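Side-chain contacts in cellulase (Xanthomonas axonopodis pv. citri, PDB 5HOS), which probably hydrolyses internal beta-1,4-glucosidic bonds in cellulose, acting as an endo-glucanase of glycoside hydrolase family 5: residues T70-I75 against L269-T274; P191-T196 against Q208-A213; G197-Y202 against A234-T239; Q230-D235 against G241-A246; S302-G307 against G312-N317. One frame throughout, in Å; residues are numbered along the deposited sequence.

Contact 1 (T70-I75 against L269-T274); sequences TVRLPI and LAEFGT
R72 and E271 meet in a salt bridge through one hydrogen bond: NH1 of R72 gives to OE2 of E271 at 3.0 Å, with a 148° angle at the hydrogen. The glutamate accepts on its anti lone pair, OE2 lies 20° out of the guanidinium plane and the two planes are steeply inclined, so the bond is a tilted single link and not a flat, two-bond pairing. NH1 also bonds to N33 OD1. On the other terminal nitrogen, NH2 pairs with E227 OE2 in a second salt bridge and bonds to N158 OD1. E271 is held at its other oxygen too, OE1 bonding to Y231 OH. R72, N33, E227 with Y231, and E271 lie on four strands (70-75, 29-34, 224-231 and 267-273) of the closed eight-stranded parallel barrel, N158 in a loop. E271 stands near the end of strand 267-273, where enzymes of clan GH-A carry their nucleophile; the arrangement is consistent with a polar network around the active site. R72 reaches the interior because CG is anti to the backbone N (chi1 -178°) and the chain stays extended as far as NE. A270 covers one guanidinium face with its methyl group, CB standing 3.6 Å from R72 NE. The alanine carbonyl packs against the arginine's aliphatic part, A270 O to R72 CD being 3.6 Å, and is satisfied by S302 OG and N33 ND2.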
# COMPACT_ATOMS: atom_id res chain seq x y z
N THR A 70 -0.51 -11.93 0.95
CA THR A 70 -1.12 -10.62 0.73
C THR A 70 -0.80 -10.07 -0.66
O THR A 70 0.33 -10.18 -1.12
CB THR A 70 -0.66 -9.62 1.82
OG1 THR A 70 -1.00 -10.15 3.11
CG2 THR A 70 -1.32 -8.26 1.66
N VAL A 71 -1.81 -9.50 -1.30
CA VAL A 71 -1.66 -8.72 -2.52
C VAL A 71 -2.12 -7.30 -2.19
O VAL A 71 -3.21 -7.11 -1.67
CB VAL A 71 -2.51 -9.30 -3.67
CG1 VAL A 71 -2.71 -8.29 -4.80
CG2 VAL A 71 -1.86 -10.58 -4.18
N ARG A 72 -1.27 -6.32 -2.49
CA ARG A 72 -1.73 -4.94 -2.49
C ARG A 72 -2.12 -4.64 -3.91
O ARG A 72 -1.33 -4.85 -4.85
CB ARG A 72 -0.66 -3.97 -1.97
CG ARG A 72 -1.09 -2.50 -1.92
CD ARG A 72 -0.16 -1.73 -1.01
NE ARG A 72 -0.41 -0.29 -0.88
CZ ARG A 72 0.15 0.67 -1.62
NH1 ARG A 72 0.98 0.40 -2.63
NH2 ARG A 72 -0.13 1.94 -1.34
N LEU A 73 -3.36 -4.18 -4.08
CA LEU A 73 -3.94 -3.95 -5.39
C LEU A 73 -4.23 -2.46 -5.61
O LEU A 73 -5.26 -1.95 -5.15
CB LEU A 73 -5.22 -4.77 -5.52
CG LEU A 73 -5.91 -4.75 -6.88
CD1 LEU A 73 -5.13 -5.59 -7.88
CD2 LEU A 73 -7.35 -5.23 -6.75
N PRO A 74 -3.32 -1.76 -6.30
CA PRO A 74 -3.58 -0.38 -6.67
C PRO A 74 -4.74 -0.27 -7.66
O PRO A 74 -4.76 -1.00 -8.66
CB PRO A 74 -2.28 0.05 -7.36
CG PRO A 74 -1.24 -0.82 -6.80
CD PRO A 74 -1.94 -2.14 -6.66
N ILE A 75 -5.68 0.62 -7.36
CA ILE A 75 -6.78 0.98 -8.25
C ILE A 75 -6.85 2.49 -8.33
O ILE A 75 -6.37 3.18 -7.43
CB ILE A 75 -8.13 0.38 -7.79
CG1 ILE A 75 -8.61 0.93 -6.44
CG2 ILE A 75 -8.02 -1.14 -7.71
CD1 ILE A 75 -9.51 2.14 -6.52
N LEU A 269 4.51 -1.79 6.10
CA LEU A 269 5.41 -1.28 5.08
C LEU A 269 4.83 -1.67 3.71
O LEU A 269 5.20 -2.68 3.13
CB LEU A 269 6.84 -1.80 5.29
CG LEU A 269 7.94 -1.07 4.52
CD1 LEU A 269 8.12 0.36 5.01
CD2 LEU A 269 9.26 -1.83 4.63
N ALA A 270 3.90 -0.86 3.22
CA ALA A 270 3.07 -1.23 2.06
C ALA A 270 3.79 -1.11 0.72
O ALA A 270 3.32 -1.66 -0.27
CB ALA A 270 1.79 -0.41 2.03
N GLU A 271 4.90 -0.37 0.68
CA GLU A 271 5.78 -0.36 -0.48
C GLU A 271 7.21 -0.34 0.00
O GLU A 271 7.57 0.46 0.88
CB GLU A 271 5.57 0.87 -1.37
CG GLU A 271 4.24 0.93 -2.08
CD GLU A 271 4.18 2.00 -3.17
OE1 GLU A 271 5.25 2.52 -3.55
OE2 GLU A 271 3.05 2.30 -3.64
N PHE A 272 8.01 -1.22 -0.59
CA PHE A 272 9.47 -1.19 -0.50
C PHE A 272 10.00 -2.04 -1.64
O PHE A 272 9.29 -2.93 -2.13
CB PHE A 272 9.97 -1.73 0.84
CG PHE A 272 9.70 -3.19 1.05
CD1 PHE A 272 8.41 -3.65 1.29
CD2 PHE A 272 10.74 -4.12 0.99
CE1 PHE A 272 8.15 -5.00 1.47
CE2 PHE A 272 10.49 -5.47 1.18
CZ PHE A 272 9.20 -5.91 1.41
N GLY A 273 11.22 -1.76 -2.05
CA GLY A 273 11.84 -2.50 -3.14
C GLY A 273 13.33 -2.27 -3.17
O GLY A 273 13.82 -1.27 -2.64
N THR A 274 14.04 -3.19 -3.81
CA THR A 274 15.50 -3.16 -3.91
C THR A 274 15.88 -3.86 -5.22
O THR A 274 15.20 -4.80 -5.65
CB THR A 274 16.22 -3.89 -2.74
OG1 THR A 274 15.79 -5.25 -2.65
CG2 THR A 274 15.99 -3.18 -1.42

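Contact 2 (P191-T196 against Q208-A213); sequences PGALWT and QSNAVA
N210 turns its side-chain amide onto the backbone of A193 and makes both side-chain-to-main-chain bonds of the contact. A193 N gives to N210 OD1 at 2.8 Å, and N210 ND2 gives back to A193 O at 2.9 Å. The second bond is the straighter, 170° at the hydrogen, and its acceptor lies in the amide plane of N210, although the amide nitrogen stands 53° out of the A193 carbonyl plane. The first torsion explains the reach: CG is anti to the carbonyl carbon (chi1 -69°), which carries the amide off the first turn of helix 210-213 toward the loop.

Bonds within each segment shape both partners. T196 N gives to A193 O at 2.9 Å, arriving at the carbonyl face opposite to that used by ND2. T196 OG1 accepts from G192 N at 2.9 Å and is also bonded to E227 O, tying the loop after strand 188-191, a beta-to-alpha loop of the (beta/alpha)8 barrel, to strand 224-231. On the helical side, S209 is the N-cap, its OG accepting from V212 N at 3.3 Å.

Packing is slight: N210 OD1 lies 3.5 Å from G192 CA, and A193 and N210 touch W168 and P165 of helix 165-181 respectively. A neutral amide thus satisfies both polar backbone atoms of a buried alanine without bringing charge into the loop, and its paired bonds fix the rotation of the N210 side chain.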
# COMPACT_ATOMS: atom_id res chain seq x y z
N PRO A 191 -2.08 6.11 5.88
CA PRO A 191 -0.79 6.71 5.58
C PRO A 191 -0.65 8.10 6.22
O PRO A 191 -1.66 8.71 6.57
CB PRO A 191 -0.84 6.86 4.07
CG PRO A 191 -2.28 7.20 3.82
CD PRO A 191 -3.09 6.50 4.88
N GLY A 192 0.58 8.58 6.35
CA GLY A 192 0.83 10.00 6.59
C GLY A 192 0.90 10.72 5.26
O GLY A 192 0.60 10.13 4.22
N ALA A 193 1.24 12.01 5.28
CA ALA A 193 1.52 12.75 4.05
C ALA A 193 3.02 12.73 3.71
O ALA A 193 3.74 11.83 4.16
CB ALA A 193 0.95 14.16 4.14
N LEU A 194 3.50 13.66 2.88
CA LEU A 194 4.90 13.65 2.42
C LEU A 194 5.32 12.27 1.91
O LEU A 194 6.37 11.74 2.31
CB LEU A 194 5.87 14.15 3.52
CG LEU A 194 6.07 15.65 3.67
CD1 LEU A 194 7.08 15.90 4.79
CD2 LEU A 194 6.54 16.30 2.37
N TRP A 195 4.48 11.70 1.04
CA TRP A 195 4.69 10.37 0.43
C TRP A 195 4.83 9.24 1.43
O TRP A 195 5.34 8.17 1.10
CB TRP A 195 5.87 10.37 -0.54
CG TRP A 195 5.77 11.35 -1.68
CD1 TRP A 195 5.17 11.16 -2.88
CD2 TRP A 195 6.34 12.67 -1.72
NE1 TRP A 195 5.31 12.28 -3.68
CE2 TRP A 195 6.03 13.22 -2.99
CE3 TRP A 195 7.08 13.43 -0.81
CZ2 TRP A 195 6.42 14.50 -3.36
CZ3 TRP A 195 7.47 14.71 -1.18
CH2 TRP A 195 7.14 15.23 -2.45
N THR A 196 4.33 9.48 2.64
CA THR A 196 4.34 8.54 3.76
C THR A 196 5.64 7.72 3.92
O THR A 196 5.62 6.54 4.26
CB THR A 196 3.01 7.71 3.77
OG1 THR A 196 2.76 7.21 5.09
CG2 THR A 196 2.97 6.57 2.73
N GLN A 208 4.77 21.36 10.17
CA GLN A 208 3.88 20.22 10.43
C GLN A 208 4.49 18.92 9.92
O GLN A 208 5.06 18.88 8.82
CB GLN A 208 2.52 20.46 9.75
CG GLN A 208 1.90 21.81 10.05
CD GLN A 208 1.85 22.12 11.54
OE1 GLN A 208 1.28 21.37 12.32
NE2 GLN A 208 2.46 23.24 11.93
N SER A 209 4.36 17.87 10.72
CA SER A 209 4.97 16.57 10.41
C SER A 209 3.99 15.44 10.63
O SER A 209 3.02 15.58 11.39
CB SER A 209 6.18 16.32 11.29
OG SER A 209 5.81 16.19 12.66
N ASN A 210 4.27 14.30 9.99
CA ASN A 210 3.53 13.08 10.29
C ASN A 210 3.67 12.67 11.75
O ASN A 210 2.69 12.22 12.34
CB ASN A 210 3.94 11.94 9.36
CG ASN A 210 3.48 12.18 7.94
OD1 ASN A 210 2.46 12.83 7.71
ND2 ASN A 210 4.23 11.66 6.98
N ALA A 211 4.86 12.86 12.33
CA ALA A 211 5.10 12.51 13.73
C ALA A 211 4.11 13.17 14.70
O ALA A 211 3.72 12.56 15.71
CB ALA A 211 6.53 12.83 14.12
N VAL A 212 3.72 14.40 14.40
CA VAL A 212 2.74 15.12 15.22
C VAL A 212 1.33 14.77 14.74
O VAL A 212 0.48 14.33 15.53
CB VAL A 212 2.98 16.66 15.16
CG1 VAL A 212 1.89 17.41 15.91
CG2 VAL A 212 4.35 16.99 15.75
N ALA A 213 1.08 14.97 13.46
CA ALA A 213 -0.27 14.86 12.90
C ALA A 213 -0.89 13.48 13.09
O ALA A 213 -2.07 13.36 13.44
CB ALA A 213 -0.26 15.25 11.43

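Contact 3 (G197-Y202 against A234-T239); sequences GAHSWY and ADSSGT
H199 offers an imidazole face to S236, whose CB sits 3.6 Å from the ring centroid and 20° off the ring normal: a CH-pi contact displaced toward the rim. The nearest ring atom is NE2, 3.4 Å from S236 CB. The hydroxyl lies over the same face, S236 OG being about equally far from all five ring atoms, 3.7 Å from H199 CG, yet it makes no hydrogen bond there; its weak polar partners are Q230 NE2 and Y231 O. In the histidine, CG stands between the backbone N and the carbonyl carbon (chi1 71°), which sets the ring between S200 of its own loop and S236. The opposite face is approached by S200 OG, 3.7 Å above the plane, so a serine lies on either side of the imidazole.

Each loop is shaped locally. A198 to W201 form a type I turn, while D235 makes an Asx turn, its OD1 accepting from S237 N at 3.1 Å and from S237 OG at 2.6 Å. The serine OG in turn receives T239 OG1, also at 2.6 Å. R252 of helix 248-262 packs against both H199 and S236.

With H199 exposed, this is a small surface contact between two beta-to-alpha loops, those following strands 188-191 and 224-231. Such loops, at the C-terminal ends of adjacent barrel strands, form the active-site side of a TIM barrel.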
# COMPACT_ATOMS: atom_id res chain seq x y z
N GLY A 197 6.78 8.40 3.73
CA GLY A 197 8.09 7.76 3.88
C GLY A 197 8.38 7.47 5.34
O GLY A 197 8.22 8.35 6.18
N ALA A 198 8.83 6.25 5.65
CA ALA A 198 9.22 5.93 7.03
C ALA A 198 10.36 6.84 7.48
O ALA A 198 10.30 7.43 8.55
CB ALA A 198 9.61 4.46 7.18
N HIS A 199 11.36 6.98 6.61
CA HIS A 199 12.53 7.85 6.85
C HIS A 199 12.25 9.35 7.10
O HIS A 199 13.06 10.02 7.75
CB HIS A 199 13.48 7.76 5.65
CG HIS A 199 12.95 8.41 4.42
ND1 HIS A 199 13.45 9.60 3.94
CD2 HIS A 199 11.94 8.07 3.59
CE1 HIS A 199 12.78 9.96 2.86
NE2 HIS A 199 11.86 9.05 2.62
N SER A 200 11.13 9.86 6.58
CA SER A 200 10.77 11.28 6.65
C SER A 200 9.61 11.56 7.60
O SER A 200 8.97 12.61 7.51
CB SER A 200 10.44 11.79 5.25
OG SER A 200 9.44 10.99 4.62
N TRP A 201 9.37 10.66 8.55
CA TRP A 201 8.23 10.79 9.48
C TRP A 201 8.25 12.10 10.29
O TRP A 201 7.19 12.63 10.63
CB TRP A 201 8.15 9.60 10.43
CG TRP A 201 6.76 9.34 10.90
CD1 TRP A 201 6.28 9.46 12.17
CD2 TRP A 201 5.66 8.91 10.10
NE1 TRP A 201 4.95 9.14 12.21
CE2 TRP A 201 4.53 8.81 10.95
CE3 TRP A 201 5.50 8.62 8.74
CZ2 TRP A 201 3.27 8.41 10.48
CZ3 TRP A 201 4.25 8.23 8.27
CH2 TRP A 201 3.14 8.13 9.15
N TYR A 202 9.45 12.59 10.60
CA TYR A 202 9.64 13.84 11.34
C TYR A 202 9.93 15.05 10.45
O TYR A 202 10.09 16.16 10.96
CB TYR A 202 10.77 13.69 12.36
CG TYR A 202 10.51 12.69 13.45
CD1 TYR A 202 10.82 11.34 13.28
CD2 TYR A 202 9.95 13.08 14.65
CE1 TYR A 202 10.59 10.42 14.29
CE2 TYR A 202 9.70 12.17 15.66
CZ TYR A 202 10.03 10.83 15.48
OH TYR A 202 9.82 9.92 16.48
N ALA A 234 19.41 6.51 -3.13
CA ALA A 234 20.03 7.72 -2.56
C ALA A 234 19.06 8.64 -1.81
O ALA A 234 19.35 9.05 -0.67
CB ALA A 234 20.75 8.49 -3.65
N ASP A 235 17.91 8.94 -2.43
CA ASP A 235 16.90 9.84 -1.83
C ASP A 235 15.60 9.16 -1.36
O ASP A 235 14.59 9.84 -1.17
CB ASP A 235 16.55 10.97 -2.82
CG ASP A 235 15.81 10.47 -4.05
OD1 ASP A 235 15.81 9.25 -4.33
OD2 ASP A 235 15.23 11.31 -4.75
N SER A 236 15.63 7.84 -1.20
CA SER A 236 14.45 7.04 -0.82
C SER A 236 13.25 7.13 -1.80
O SER A 236 12.14 6.75 -1.44
CB SER A 236 13.98 7.38 0.62
OG SER A 236 14.99 7.15 1.58
N SER A 237 13.48 7.58 -3.04
CA SER A 237 12.40 7.71 -4.03
C SER A 237 12.14 6.42 -4.81
O SER A 237 11.11 6.31 -5.47
CB SER A 237 12.68 8.84 -5.01
OG SER A 237 13.80 8.55 -5.85
N GLY A 238 13.05 5.45 -4.73
CA GLY A 238 12.96 4.22 -5.53
C GLY A 238 13.10 4.46 -7.03
O GLY A 238 12.54 3.71 -7.84
N THR A 239 13.84 5.52 -7.38
CA THR A 239 14.17 5.87 -8.77
C THR A 239 15.24 4.94 -9.33
O THR A 239 15.23 4.63 -10.52
CB THR A 239 14.73 7.30 -8.84
OG1 THR A 239 13.73 8.23 -8.42
CG2 THR A 239 15.21 7.67 -10.25

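Contact 4 (Q230-D235 against G241-A246); sequences QYLDAD and GGCVSA
Peptide planes, not rings, are the flat groups that meet between L232 and V244: the L232 carbonyl receives V244 N at 3.0 Å, with a C=O...donor angle of 165°, almost head-on to the carbonyl. The same oxygen also takes a CA-H...O contact from C243, its CA being 3.3 Å away. A neighbouring peptide oxygen, G242 O, lies 3.4 Å from D233 CB, whereas the D233 carboxylate is turned to its own loop: its two oxygens accept from backbone nitrogens, OD1 from G238 N and OD2 from S240 N. The Q230 amide also serves its own segment, NE2 giving to Y231 O at 2.9 Å with the acceptor in the amide plane, while OE1 takes H199 N.

Packing completes the contact. C243 SG is anti to its carbonyl carbon (chi1 -59°) and comes to 3.8 Å from L232 CB. V244 uses its CG2 branch, which rests against the loop, 3.7 Å from D233 O and 3.8 Å from A234 CA.

Segment 230-235 runs from the end of strand 224-231 into the beta-to-alpha loop of the (beta/alpha)8 barrel before helix 248-262, and segment 241-246 lies later in that loop. R252 of that helix bonds through NH1 to the carbonyls of Y231 and D233, and V248 touches L232. On the side of helix 278-293, L232 packs on A283 and M287, and the disulfide from C243 to C280 ties the loop covalently to that helix.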
# COMPACT_ATOMS: atom_id res chain seq x y z
N GLN A 230 9.10 2.75 1.99
CA GLN A 230 10.55 2.94 2.15
C GLN A 230 11.34 2.34 1.02
O GLN A 230 11.25 1.13 0.78
CB GLN A 230 11.05 2.36 3.49
CG GLN A 230 12.46 2.81 3.85
CD GLN A 230 12.56 4.32 3.94
OE1 GLN A 230 11.92 4.94 4.79
NE2 GLN A 230 13.35 4.93 3.06
N TYR A 231 12.10 3.19 0.34
CA TYR A 231 13.06 2.76 -0.67
C TYR A 231 14.49 3.02 -0.18
O TYR A 231 14.72 3.81 0.75
CB TYR A 231 12.74 3.42 -2.00
CG TYR A 231 11.42 2.92 -2.55
CD1 TYR A 231 11.36 1.75 -3.32
CD2 TYR A 231 10.22 3.58 -2.27
CE1 TYR A 231 10.15 1.28 -3.81
CE2 TYR A 231 9.00 3.11 -2.76
CZ TYR A 231 8.97 1.96 -3.54
OH TYR A 231 7.77 1.48 -4.02
N LEU A 232 15.44 2.29 -0.77
CA LEU A 232 16.80 2.20 -0.25
C LEU A 232 17.85 2.86 -1.13
O LEU A 232 19.05 2.75 -0.85
CB LEU A 232 17.16 0.73 -0.01
CG LEU A 232 16.26 -0.08 0.94
CD1 LEU A 232 17.01 -1.31 1.44
CD2 LEU A 232 15.77 0.72 2.13
N ASP A 233 17.41 3.59 -2.15
CA ASP A 233 18.32 4.32 -3.03
C ASP A 233 18.64 5.70 -2.41
O ASP A 233 18.19 6.01 -1.30
CB ASP A 233 17.77 4.38 -4.46
CG ASP A 233 16.46 5.15 -4.56
OD1 ASP A 233 15.71 5.23 -3.56
OD2 ASP A 233 16.17 5.65 -5.67
N ALA A 234 19.41 6.51 -3.13
CA ALA A 234 20.03 7.72 -2.56
C ALA A 234 19.06 8.64 -1.81
O ALA A 234 19.35 9.05 -0.67
CB ALA A 234 20.75 8.49 -3.65
N ASP A 235 17.91 8.94 -2.43
CA ASP A 235 16.90 9.84 -1.83
C ASP A 235 15.60 9.16 -1.36
O ASP A 235 14.59 9.84 -1.17
CB ASP A 235 16.55 10.97 -2.82
CG ASP A 235 15.81 10.47 -4.05
OD1 ASP A 235 15.81 9.25 -4.33
OD2 ASP A 235 15.23 11.31 -4.75
N GLY A 241 17.83 1.35 -8.89
CA GLY A 241 17.91 -0.03 -8.37
C GLY A 241 19.03 -0.31 -7.37
O GLY A 241 19.05 -1.37 -6.76
N GLY A 242 19.97 0.63 -7.20
CA GLY A 242 21.04 0.48 -6.22
C GLY A 242 20.62 0.84 -4.81
O GLY A 242 19.68 1.60 -4.61
N CYS A 243 21.32 0.28 -3.82
CA CYS A 243 21.07 0.59 -2.41
C CYS A 243 22.29 1.26 -1.80
O CYS A 243 23.43 0.92 -2.13
CB CYS A 243 20.73 -0.68 -1.63
SG CYS A 243 19.27 -1.51 -2.30
N VAL A 244 22.04 2.20 -0.89
CA VAL A 244 23.10 3.04 -0.31
C VAL A 244 24.10 2.21 0.50
O VAL A 244 25.30 2.44 0.42
CB VAL A 244 22.50 4.18 0.56
CG1 VAL A 244 23.58 4.95 1.31
CG2 VAL A 244 21.66 5.13 -0.30
N SER A 245 23.60 1.26 1.29
CA SER A 245 24.42 0.43 2.16
C SER A 245 23.71 -0.86 2.52
O SER A 245 22.50 -1.01 2.28
CB SER A 245 24.76 1.18 3.46
OG SER A 245 23.78 0.98 4.48
N ALA A 246 24.46 -1.77 3.14
CA ALA A 246 23.95 -3.06 3.61
C ALA A 246 23.01 -2.95 4.80
O ALA A 246 22.36 -3.93 5.15
CB ALA A 246 25.11 -3.98 3.95

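Contact 5 (S302-G307 against G312-N317); sequences SWWAAG and GAYPFN
W303 NE1 gives to F316 O at 2.8 Å, 150° at the hydrogen, within the carbonyl plane and close to the indole plane; with CG anti to the backbone N (chi1 173°), the W303 indole extends to F316. A305 N also approaches F316 O, weakly, at 3.5 Å. W304 NE1 meets Y314 OH at the indole edge in a weak, bent bond of 3.0 Å, the two side chains crossing at about a right angle. A water donates to G307 O at 2.8 Å and accepts from N317 ND2 at 3.0 Å, bridging the far end of the segments, while N317 OD1 takes Q319 N.

Packing lies around these bonds. F316 CB abuts W304 O at 3.2 Å, and A305 CB covers one indole face of W304, 3.4 Å above the plane. The W304-A305 peptide is cis, as is known for the tryptophan ending strand eight in clan GH-A enzymes.

Strand 298-306 closes the barrel between strands 267-273 and 29-34. W303 meets F272 edge-to-face, W304 packs on E271 and on P74 of strand 70-75, and segment 312-317 covers this strand end from the loop that leads to helix 330-341.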
# COMPACT_ATOMS: atom_id res chain seq x y z
N SER A 302 4.55 -5.33 2.08
CA SER A 302 4.24 -5.71 0.71
C SER A 302 5.22 -5.04 -0.25
O SER A 302 5.35 -3.82 -0.28
CB SER A 302 2.77 -5.43 0.34
OG SER A 302 2.35 -4.10 0.65
N TRP A 303 5.94 -5.89 -0.98
CA TRP A 303 6.96 -5.50 -1.94
C TRP A 303 6.38 -4.76 -3.13
O TRP A 303 5.31 -5.12 -3.62
CB TRP A 303 7.66 -6.78 -2.42
CG TRP A 303 8.63 -6.63 -3.54
CD1 TRP A 303 8.36 -6.64 -4.88
CD2 TRP A 303 10.04 -6.49 -3.41
NE1 TRP A 303 9.52 -6.49 -5.60
CE2 TRP A 303 10.57 -6.41 -4.72
CE3 TRP A 303 10.91 -6.42 -2.32
CZ2 TRP A 303 11.94 -6.27 -4.96
CZ3 TRP A 303 12.27 -6.28 -2.55
CH2 TRP A 303 12.77 -6.21 -3.86
N TRP A 304 7.10 -3.74 -3.60
CA TRP A 304 6.77 -3.06 -4.85
C TRP A 304 7.85 -3.47 -5.86
O TRP A 304 9.01 -3.12 -5.67
CB TRP A 304 6.77 -1.53 -4.68
CG TRP A 304 6.37 -0.86 -5.96
CD1 TRP A 304 7.17 -0.55 -7.01
CD2 TRP A 304 5.04 -0.46 -6.33
NE1 TRP A 304 6.43 0.03 -8.02
CE2 TRP A 304 5.12 0.09 -7.63
CE3 TRP A 304 3.80 -0.52 -5.71
CZ2 TRP A 304 4.01 0.59 -8.31
CZ3 TRP A 304 2.68 -0.03 -6.38
CH2 TRP A 304 2.79 0.51 -7.67
N ALA A 305 7.51 -4.20 -6.93
CA ALA A 305 6.16 -4.68 -7.28
C ALA A 305 6.27 -5.87 -8.22
O ALA A 305 7.35 -6.24 -8.63
CB ALA A 305 5.36 -3.58 -7.95
N ALA A 306 5.12 -6.45 -8.54
CA ALA A 306 4.98 -7.38 -9.64
C ALA A 306 3.77 -6.94 -10.48
O ALA A 306 3.23 -5.85 -10.27
CB ALA A 306 4.82 -8.80 -9.11
N GLY A 307 3.36 -7.77 -11.42
CA GLY A 307 2.33 -7.41 -12.38
C GLY A 307 2.86 -7.72 -13.77
O GLY A 307 4.06 -7.62 -14.02
N GLY A 312 11.16 -4.98 -18.91
CA GLY A 312 12.29 -5.84 -18.56
C GLY A 312 13.38 -5.16 -17.75
O GLY A 312 14.08 -5.80 -16.98
N ALA A 313 13.51 -3.84 -17.93
CA ALA A 313 14.50 -3.05 -17.21
C ALA A 313 14.06 -2.65 -15.80
O ALA A 313 14.88 -2.16 -15.03
CB ALA A 313 14.86 -1.80 -18.00
N TYR A 314 12.78 -2.86 -15.44
CA TYR A 314 12.31 -2.40 -14.13
C TYR A 314 13.01 -3.17 -13.00
O TYR A 314 12.81 -4.38 -12.85
CB TYR A 314 10.79 -2.51 -13.99
CG TYR A 314 10.30 -1.75 -12.79
CD1 TYR A 314 10.49 -0.37 -12.70
CD2 TYR A 314 9.67 -2.40 -11.73
CE1 TYR A 314 10.07 0.34 -11.58
CE2 TYR A 314 9.23 -1.70 -10.62
CZ TYR A 314 9.43 -0.33 -10.54
OH TYR A 314 9.00 0.36 -9.44
N PRO A 315 13.84 -2.47 -12.18
CA PRO A 315 14.72 -3.17 -11.24
C PRO A 315 14.03 -3.91 -10.09
O PRO A 315 14.62 -4.83 -9.53
CB PRO A 315 15.62 -2.06 -10.69
CG PRO A 315 14.83 -0.82 -10.83
CD PRO A 315 13.98 -1.00 -12.06
N PHE A 316 12.80 -3.52 -9.75
CA PHE A 316 12.09 -4.13 -8.62
C PHE A 316 11.08 -5.19 -9.03
O PHE A 316 10.38 -5.73 -8.17
CB PHE A 316 11.36 -3.06 -7.79
CG PHE A 316 12.22 -1.89 -7.38
CD1 PHE A 316 13.53 -2.07 -6.95
CD2 PHE A 316 11.69 -0.60 -7.38
CE1 PHE A 316 14.30 -0.99 -6.56
CE2 PHE A 316 12.46 0.48 -6.98
CZ PHE A 316 13.77 0.29 -6.57
N ASN A 317 11.01 -5.51 -10.32
CA ASN A 317 9.98 -6.43 -10.82
C ASN A 317 10.22 -7.86 -10.36
O ASN A 317 11.24 -8.45 -10.69
CB ASN A 317 9.91 -6.38 -12.35
CG ASN A 317 8.75 -7.19 -12.91
OD1 ASN A 317 7.78 -7.51 -12.19
ND2 ASN A 317 8.84 -7.54 -14.18
O HOH W 1 6.30 -8.00 -15.69

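Overall arrangement
All five contacts lie in the barrel or in the loops that follow its strands. Contact 1 joins the second and seventh strands across its interior and spans the chain between them, so contacts 2, 3 and 4 lie within that span; contact 5 follows it. Contacts 2 and 3 alternate along the chain, while contacts 3 and 4 share A234 and D235, their centres about 9 Å apart. Contact 5 lies about 10 Å, centre to centre, from contact 1 on the neighbouring strand, and about 26 Å from contact 2. A backbone bond from Q230 N to E271 O joins contacts 4 and 1, and F316 touches G238. The loop contacts thus lie around the C-terminal mouth of the barrel, where the active site of this family probably lies.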